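Local coordinates for microcin B17-processing protein McbC (PDB 6GRH), which is an FMN-binding oxidoreductase of the nitroreductase family, needed to process the inactive McbA precursor into active microcin B17, at residues R118-G123 / Y218-L223; C134-N139 / R172-G177; A21-F26 / R205-A210. One frame throughout, in Å; residues are numbered along the deposited sequence. Where two conformers were deposited one is given.

Interaction 1: residues R118-G123 / Y218-L223; sequences RPYPSG and YQNAVL. With FMN (flavin mononucleotide), chain O.
The loop 118-123 passes helix 204-227 with its backbone nearest at Tyr120 and Asn220, whose CA atoms lie 7.9 Å apart. In this nitroreductase-family domain the loop joins helix 97-108 to strand 129-135 and runs from the long helix to the flavin mononucleotide, whose pocket includes Pro121, Ser122 and Gly123. From 218-223 the contact is made by one side chain, that of Asn220. Its ND2 gives a weak but nearly straight hydrogen bond to Pro119 O, 3.3 Å long with an angle of 166° at the hydrogen. The same nitrogen lies 3.6 Å from Pro119 CB, where the amide crosses the proline ring at a slant, and it approaches the Tyr120 side chain near CB. The stronger partner of ND2 is Ala107 O, while Gln219 of the second subunit donates through NE2 both to Asn220 OD1 and to Pro119 O. These bonds satisfy both ends of the buried amide and tie the contact into the dimer interface. Within the loop, the CG of Tyr120 sits between the backbone N and the carbonyl carbon (chi1 61°), which brings the phenol alongside Arg118. There Arg118 NH1 donates to Tyr120 OH over 3.1 Å, with the oxygen 20° off the guanidinium plane. On the flavin side, Ser122 N makes a weak hydrogen bond of 3.4 Å to the ribityl O3'. Pro121 CB packs 3.2 Å from that same O3', and Gly123 N comes within 3.4 Å of the isoalloxazine atom C8.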
# COMPACT_ATOMS: atom_id res chain seq x y z
N ARG D 118 -21.00 -12.41 26.04
CA ARG D 118 -19.83 -13.29 26.11
C ARG D 118 -18.85 -12.79 27.16
O ARG D 118 -18.89 -11.62 27.53
CB ARG D 118 -19.15 -13.33 24.76
CG ARG D 118 -20.08 -13.71 23.63
CD ARG D 118 -19.30 -13.90 22.34
NE ARG D 118 -20.19 -13.73 21.20
CZ ARG D 118 -19.92 -14.10 19.95
NH1 ARG D 118 -18.76 -14.65 19.62
NH2 ARG D 118 -20.86 -13.88 19.03
N PRO D 119 -17.94 -13.67 27.61
CA PRO D 119 -16.93 -13.29 28.62
C PRO D 119 -15.80 -12.41 28.09
O PRO D 119 -14.80 -12.21 28.80
CB PRO D 119 -16.40 -14.64 29.11
CG PRO D 119 -16.64 -15.57 27.99
CD PRO D 119 -17.89 -15.11 27.31
N TYR D 120 -15.93 -11.90 26.86
CA TYR D 120 -14.98 -10.95 26.30
C TYR D 120 -15.79 -9.92 25.51
O TYR D 120 -16.80 -10.27 24.89
CB TYR D 120 -13.91 -11.65 25.44
CG TYR D 120 -14.45 -12.40 24.25
CD1 TYR D 120 -15.02 -13.66 24.39
CD2 TYR D 120 -14.39 -11.84 22.97
CE1 TYR D 120 -15.54 -14.34 23.30
CE2 TYR D 120 -14.90 -12.50 21.88
CZ TYR D 120 -15.48 -13.74 22.04
OH TYR D 120 -15.99 -14.38 20.93
N PRO D 121 -15.39 -8.65 25.57
CA PRO D 121 -16.11 -7.61 24.84
C PRO D 121 -15.74 -7.58 23.36
O PRO D 121 -14.83 -8.28 22.92
CB PRO D 121 -15.65 -6.33 25.56
CG PRO D 121 -14.23 -6.63 25.91
CD PRO D 121 -14.17 -8.11 26.21
N SER D 122 -16.47 -6.79 22.57
CA SER D 122 -16.17 -6.63 21.14
C SER D 122 -16.70 -5.30 20.65
O SER D 122 -17.82 -4.90 21.00
CB SER D 122 -16.83 -7.78 20.34
OG SER D 122 -16.65 -7.60 18.95
N GLY D 123 -15.90 -4.60 19.84
CA GLY D 123 -16.34 -3.34 19.24
C GLY D 123 -17.67 -3.51 18.52
O GLY D 123 -17.81 -4.39 17.68
N TYR D 218 -8.01 -15.69 23.07
CA TYR D 218 -7.04 -16.71 23.46
C TYR D 218 -6.59 -16.54 24.92
O TYR D 218 -6.21 -17.52 25.56
CB TYR D 218 -5.88 -16.86 22.48
CG TYR D 218 -4.83 -15.76 22.41
CD1 TYR D 218 -4.06 -15.40 23.50
CD2 TYR D 218 -4.53 -15.16 21.18
CE1 TYR D 218 -3.07 -14.42 23.39
CE2 TYR D 218 -3.54 -14.19 21.06
CZ TYR D 218 -2.81 -13.83 22.16
OH TYR D 218 -1.85 -12.85 22.04
N GLN D 219 -6.66 -15.32 25.44
CA GLN D 219 -6.28 -15.07 26.82
C GLN D 219 -7.26 -15.73 27.79
O GLN D 219 -6.84 -16.33 28.77
CB GLN D 219 -6.17 -13.57 27.11
CG GLN D 219 -5.65 -13.21 28.50
CD GLN D 219 -4.26 -13.77 28.84
OE1 GLN D 219 -3.48 -14.16 27.95
NE2 GLN D 219 -3.94 -13.81 30.15
N ASN D 220 -8.55 -15.63 27.52
CA ASN D 220 -9.56 -16.39 28.27
C ASN D 220 -9.27 -17.89 28.24
O ASN D 220 -9.44 -18.59 29.26
CB ASN D 220 -10.97 -16.15 27.72
CG ASN D 220 -11.66 -14.98 28.36
OD1 ASN D 220 -11.04 -14.20 29.07
ND2 ASN D 220 -12.97 -14.82 28.08
N ALA D 221 -8.87 -18.37 27.08
CA ALA D 221 -8.51 -19.77 26.91
C ALA D 221 -7.26 -20.16 27.71
O ALA D 221 -7.24 -21.22 28.31
CB ALA D 221 -8.36 -20.12 25.45
N VAL D 222 -6.24 -19.30 27.75
CA VAL D 222 -5.06 -19.47 28.63
C VAL D 222 -5.48 -19.63 30.09
O VAL D 222 -5.05 -20.56 30.78
CB VAL D 222 -4.06 -18.29 28.51
CG1 VAL D 222 -2.98 -18.35 29.59
CG2 VAL D 222 -3.41 -18.26 27.13
N LEU D 223 -6.32 -18.71 30.54
CA LEU D 223 -6.76 -18.67 31.92
C LEU D 223 -7.65 -19.88 32.26
O LEU D 223 -7.45 -20.51 33.28
CB LEU D 223 -7.45 -17.35 32.24
CG LEU D 223 -6.59 -16.09 32.10
CD1 LEU D 223 -7.46 -14.84 32.26
CD2 LEU D 223 -5.41 -16.09 33.06
N1 FMN O . -18.02 1.00 23.49
C2 FMN O . -18.33 2.30 23.24
O2 FMN O . -19.35 2.76 23.77
N3 FMN O . -17.57 3.09 22.44
C4 FMN O . -16.44 2.63 21.85
O4 FMN O . -15.74 3.37 21.12
C4A FMN O . -16.04 1.22 22.06
N5 FMN O . -14.94 0.68 21.49
C5A FMN O . -14.60 -0.61 21.72
C6 FMN O . -13.45 -1.13 21.13
C7 FMN O . -13.06 -2.45 21.34
C7M FMN O . -11.81 -2.98 20.68
C8 FMN O . -13.88 -3.33 22.21
C8M FMN O . -13.47 -4.76 22.44
C9 FMN O . -15.03 -2.83 22.82
C9A FMN O . -15.43 -1.49 22.61
N10 FMN O . -16.60 -0.94 23.21
C10 FMN O . -16.93 0.41 22.94
C1' FMN O . -17.48 -1.72 24.09
C2' FMN O . -18.44 -2.55 23.27
O2' FMN O . -19.40 -1.68 22.64
C3' FMN O . -19.09 -3.62 24.15
O3' FMN O . -18.10 -4.56 24.58
C4' FMN O . -20.22 -4.37 23.45
O4' FMN O . -21.26 -3.45 23.13
C5' FMN O . -20.83 -5.48 24.30
O5' FMN O . -21.31 -4.93 25.52
P FMN O . -20.78 -5.46 26.94
O1P FMN O . -19.29 -5.20 26.97
O2P FMN O . -21.53 -4.59 27.93
O3P FMN O . -21.20 -6.90 26.90

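Interaction 2: residues C134-N139 / R172-G177; sequences CRLSEN and RSLSGG
Leu174, near the end of helix 167-175, reaches across to Cys134 on strand 129-135 and Leu136 just past its end, and these three buried side chains make the contact. Ahead of it on the helix, Arg172 points its guanidinium elsewhere, to a salt bridge with Glu37 and a hydrogen bond to Tyr242 OH, and Ser173 rests against helix 240-246. Leu174 follows, with CG beside its own backbone N and CD1 continuing the chain straight on (chi2 174°), an extended shape that carries this methyl to the strand. CD1 touches two neighbours, 3.9 Å from Cys134 CB and an equal 3.9 Å from Leu136 CD2. The sulfur takes a smaller share, since Cys134 SG stands 4.1 Å from Leu174 CD1. On Leu136 it is the side branch CD2 that touches, and the two leucines meet at a slant. Farther on, Gly176 is the first residue to leave helical geometry, with a positive phi of 52°. Across the contact, the chain turns after Leu136: Ser137 OG accepts from Asn139 N at 2.8 Å in an ST turn, and Arg135 NH2 forms a salt bridge to Glu138 OE1 at 3.2 Å. That oxygen lies close to the guanidinium plane but is met from above the carboxylate plane. Ala188 and Val190 of the neighbouring strand 187-194 also touch Leu174. The whole is an apolar helix-on-sheet packing, in which a helix end rests on the antiparallel sheet of the FMN-dependent nitroreductase fold.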
# COMPACT_ATOMS: atom_id res chain seq x y z
N CYS D 134 -9.61 -28.02 16.25
CA CYS D 134 -8.91 -29.02 15.44
C CYS D 134 -8.46 -30.18 16.31
O CYS D 134 -7.70 -29.98 17.26
CB CYS D 134 -7.70 -28.37 14.74
SG CYS D 134 -8.17 -27.18 13.45
N ARG D 135 -8.93 -31.39 15.99
CA ARG D 135 -8.57 -32.60 16.73
C ARG D 135 -7.27 -33.16 16.13
O ARG D 135 -7.22 -33.42 14.94
CB ARG D 135 -9.70 -33.62 16.64
CG ARG D 135 -9.39 -34.97 17.26
CD ARG D 135 -10.66 -35.81 17.38
NE ARG D 135 -10.37 -37.16 17.83
CZ ARG D 135 -9.97 -38.17 17.06
NH1 ARG D 135 -9.79 -38.03 15.74
NH2 ARG D 135 -9.74 -39.35 17.62
N LEU D 136 -6.25 -33.34 16.96
CA LEU D 136 -4.87 -33.60 16.48
C LEU D 136 -4.25 -34.91 16.88
O LEU D 136 -3.13 -35.21 16.43
CB LEU D 136 -3.93 -32.50 16.96
CG LEU D 136 -4.27 -31.07 16.53
CD1 LEU D 136 -3.24 -30.13 17.09
CD2 LEU D 136 -4.31 -31.01 15.02
N SER D 137 -4.92 -35.67 17.74
CA SER D 137 -4.42 -36.98 18.18
C SER D 137 -5.57 -37.97 18.17
O SER D 137 -6.69 -37.62 18.53
CB SER D 137 -3.87 -36.87 19.60
OG SER D 137 -3.71 -38.15 20.20
N GLU D 138 -5.27 -39.22 17.81
CA GLU D 138 -6.25 -40.29 17.96
C GLU D 138 -6.51 -40.65 19.43
O GLU D 138 -7.45 -41.37 19.71
CB GLU D 138 -5.86 -41.54 17.15
CG GLU D 138 -5.77 -41.28 15.63
CD GLU D 138 -7.04 -40.67 14.99
OE1 GLU D 138 -8.19 -41.03 15.37
OE2 GLU D 138 -6.87 -39.84 14.07
N ASN D 139 -5.68 -40.13 20.35
CA ASN D 139 -5.96 -40.21 21.78
C ASN D 139 -6.89 -39.11 22.31
O ASN D 139 -7.10 -38.99 23.51
CB ASN D 139 -4.66 -40.25 22.60
CG ASN D 139 -4.22 -41.65 22.93
OD1 ASN D 139 -5.03 -42.51 23.29
ND2 ASN D 139 -2.92 -41.89 22.85
N ARG D 172 0.18 -31.46 10.61
CA ARG D 172 1.22 -30.97 9.70
C ARG D 172 1.00 -29.49 9.38
O ARG D 172 1.91 -28.67 9.54
CB ARG D 172 1.27 -31.83 8.43
CG ARG D 172 2.32 -31.41 7.43
CD ARG D 172 2.37 -32.32 6.22
NE ARG D 172 2.85 -31.57 5.06
CZ ARG D 172 4.13 -31.35 4.75
NH1 ARG D 172 5.13 -31.86 5.48
NH2 ARG D 172 4.41 -30.62 3.66
N SER D 173 -0.22 -29.14 8.98
CA SER D 173 -0.53 -27.74 8.62
C SER D 173 -0.38 -26.74 9.78
O SER D 173 0.16 -25.63 9.61
CB SER D 173 -1.91 -27.64 7.96
OG SER D 173 -2.97 -27.64 8.92
N LEU D 174 -0.81 -27.13 10.97
CA LEU D 174 -0.79 -26.20 12.12
C LEU D 174 0.58 -26.00 12.77
O LEU D 174 0.84 -24.98 13.35
CB LEU D 174 -1.77 -26.67 13.18
CG LEU D 174 -3.26 -26.63 12.83
CD1 LEU D 174 -4.06 -27.26 13.94
CD2 LEU D 174 -3.70 -25.21 12.66
N SER D 175 1.44 -27.00 12.69
CA SER D 175 2.68 -27.04 13.48
C SER D 175 3.86 -26.43 12.74
O SER D 175 4.93 -26.25 13.33
CB SER D 175 3.00 -28.47 13.89
OG SER D 175 3.19 -29.29 12.75
N GLY D 176 3.68 -26.16 11.45
CA GLY D 176 4.69 -25.55 10.60
C GLY D 176 6.03 -26.23 10.64
O GLY D 176 6.12 -27.46 10.71
N GLY D 177 7.09 -25.44 10.62
CA GLY D 177 8.44 -25.98 10.64
C GLY D 177 8.91 -26.59 11.94
O GLY D 177 9.81 -27.41 11.92

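Interaction 3: residues A21-F26 / R205-A210; sequences AIVKDF and RGYRMA
The rings of Phe26 and Tyr207 meet loosely, with Tyr207 CE2 at the edge of the Phe26 ring, near its plane, and 4.4 Å from Phe26 CD2. Around the tyrosine ring, Phe26 CD2 and Val23 CG1 both approach obliquely. This is helix-to-helix packing: the N-terminal helix 17-27 lies against the start of helix 204-227, the long helix of the nitroreductase fold, and the backbones come nearest at Val23 and Tyr207, with CA atoms 7.6 Å apart. Both aromatic residues have CG anti to the backbone N, which for Tyr207 (chi1 -178°) sends the phenol toward the facing helix. Its hydroxyl is hydrogen-bonded to His27 ND1, just past Phe26, a bond that gives the buried hydroxyl a partner and fixes where the end of the ring sits. On the Phe26 side, the aromatic cluster continues across the dimer interface, where the ring stacks with Phe26 of the second subunit. Another flat pair brackets Tyr207 in sequence: Arg208 NH1 rests 3.3 Å above the guanidinium plane of Arg205, toward its rim. The two arginines gather at Asp240 of the second subunit, to which each forms a salt bridge. The closest approach is that of a valine methyl to the tyrosine ring. Val23 and Tyr207 run past one another in opposite directions, and Val23 CG1 presses to 3.5 Å from Tyr207 CD1, with Tyr207 CG and CE1 both 3.9 Å from that methyl.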
# COMPACT_ATOMS: atom_id res chain seq x y z
N ALA D 21 -9.86 -4.55 0.02
CA ALA D 21 -8.66 -4.88 -0.75
C ALA D 21 -7.39 -4.41 -0.07
O ALA D 21 -6.44 -5.16 0.02
CB ALA D 21 -8.73 -4.30 -2.16
N ILE D 22 -7.41 -3.18 0.45
CA ILE D 22 -6.24 -2.63 1.12
C ILE D 22 -5.91 -3.42 2.38
O ILE D 22 -4.71 -3.70 2.65
CB ILE D 22 -6.43 -1.11 1.39
CG1 ILE D 22 -6.36 -0.38 0.03
CG2 ILE D 22 -5.39 -0.57 2.37
CD1 ILE D 22 -6.71 1.11 0.04
N VAL D 23 -6.94 -3.80 3.14
CA VAL D 23 -6.74 -4.59 4.32
C VAL D 23 -6.19 -6.00 3.97
O VAL D 23 -5.23 -6.47 4.60
CB VAL D 23 -8.01 -4.67 5.18
CG1 VAL D 23 -7.84 -5.67 6.31
CG2 VAL D 23 -8.35 -3.30 5.77
N LYS D 24 -6.77 -6.67 2.98
CA LYS D 24 -6.25 -7.97 2.59
C LYS D 24 -4.81 -7.92 2.09
O LYS D 24 -4.00 -8.82 2.40
CB LYS D 24 -7.13 -8.60 1.52
CG LYS D 24 -8.48 -9.11 1.98
CD LYS D 24 -9.24 -9.45 0.68
CE LYS D 24 -10.39 -10.36 0.90
NZ LYS D 24 -10.95 -10.80 -0.43
N ASP D 25 -4.49 -6.89 1.29
CA ASP D 25 -3.16 -6.69 0.79
C ASP D 25 -2.17 -6.60 1.93
O ASP D 25 -1.07 -7.09 1.81
CB ASP D 25 -3.04 -5.39 0.01
CG ASP D 25 -3.64 -5.44 -1.36
OD1 ASP D 25 -3.99 -6.54 -1.86
OD2 ASP D 25 -3.73 -4.32 -1.96
N PHE D 26 -2.53 -5.86 2.98
CA PHE D 26 -1.65 -5.70 4.11
C PHE D 26 -1.53 -7.00 4.89
O PHE D 26 -0.43 -7.45 5.22
CB PHE D 26 -2.14 -4.62 5.05
CG PHE D 26 -1.28 -4.49 6.26
CD1 PHE D 26 -0.01 -3.92 6.16
CD2 PHE D 26 -1.69 -5.01 7.47
CE1 PHE D 26 0.81 -3.78 7.28
CE2 PHE D 26 -0.89 -4.90 8.58
CZ PHE D 26 0.36 -4.29 8.49
N ARG D 205 -10.14 0.75 11.10
CA ARG D 205 -10.04 0.57 12.54
C ARG D 205 -10.67 -0.76 13.01
O ARG D 205 -10.24 -1.33 14.01
CB ARG D 205 -10.67 1.74 13.27
CG ARG D 205 -10.20 1.91 14.70
CD ARG D 205 -10.78 3.20 15.22
NE ARG D 205 -10.29 3.71 16.49
CZ ARG D 205 -9.22 4.48 16.68
NH1 ARG D 205 -8.42 4.81 15.71
NH2 ARG D 205 -8.96 4.93 17.90
N GLY D 206 -11.64 -1.27 12.27
CA GLY D 206 -12.22 -2.59 12.59
C GLY D 206 -11.25 -3.74 12.53
O GLY D 206 -11.38 -4.71 13.30
N TYR D 207 -10.28 -3.65 11.64
CA TYR D 207 -9.21 -4.65 11.54
C TYR D 207 -8.39 -4.68 12.81
O TYR D 207 -8.18 -5.74 13.42
CB TYR D 207 -8.33 -4.39 10.32
CG TYR D 207 -7.24 -5.40 10.11
CD1 TYR D 207 -7.53 -6.66 9.62
CD2 TYR D 207 -5.92 -5.10 10.40
CE1 TYR D 207 -6.53 -7.58 9.40
CE2 TYR D 207 -4.92 -6.04 10.21
CZ TYR D 207 -5.24 -7.27 9.72
OH TYR D 207 -4.24 -8.20 9.51
N ARG D 208 -7.99 -3.50 13.26
CA ARG D 208 -7.26 -3.37 14.50
C ARG D 208 -8.10 -3.95 15.67
O ARG D 208 -7.57 -4.70 16.52
CB ARG D 208 -6.92 -1.87 14.69
CG ARG D 208 -6.00 -1.54 15.84
CD ARG D 208 -6.20 -0.10 16.32
NE ARG D 208 -5.79 0.91 15.35
CZ ARG D 208 -5.69 2.22 15.64
NH1 ARG D 208 -5.98 2.69 16.85
NH2 ARG D 208 -5.31 3.07 14.71
N MET D 209 -9.39 -3.59 15.73
CA MET D 209 -10.32 -4.09 16.75
C MET D 209 -10.46 -5.62 16.71
O MET D 209 -10.48 -6.28 17.76
CB MET D 209 -11.72 -3.43 16.64
CG MET D 209 -11.79 -1.94 17.06
SD MET D 209 -13.47 -1.25 17.29
CE MET D 209 -13.33 0.35 16.49
N ALA D 210 -10.56 -6.19 15.51
CA ALA D 210 -10.67 -7.64 15.34
C ALA D 210 -9.44 -8.42 15.85
O ALA D 210 -9.58 -9.46 16.51
CB ALA D 210 -10.93 -7.98 13.90

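Interactions 1 and 3 share helix 204-227, using its later and its first turns, with centres about 21 Å apart. They meet where Gly123 packs against Met209, both residues of the flavin pocket, and both also border the second subunit. Their segments alternate along the chain; the shared helix touches helix 17-27 near its start and the flavin-binding loop further on. Interaction 2 is nested within the span closed by each of the others and lies on the opposite side of the chain's centre, its centre about 24 Å from that of interaction 1 and about 28 Å from that of interaction 3. It packs helix 167-175 against the antiparallel sheet.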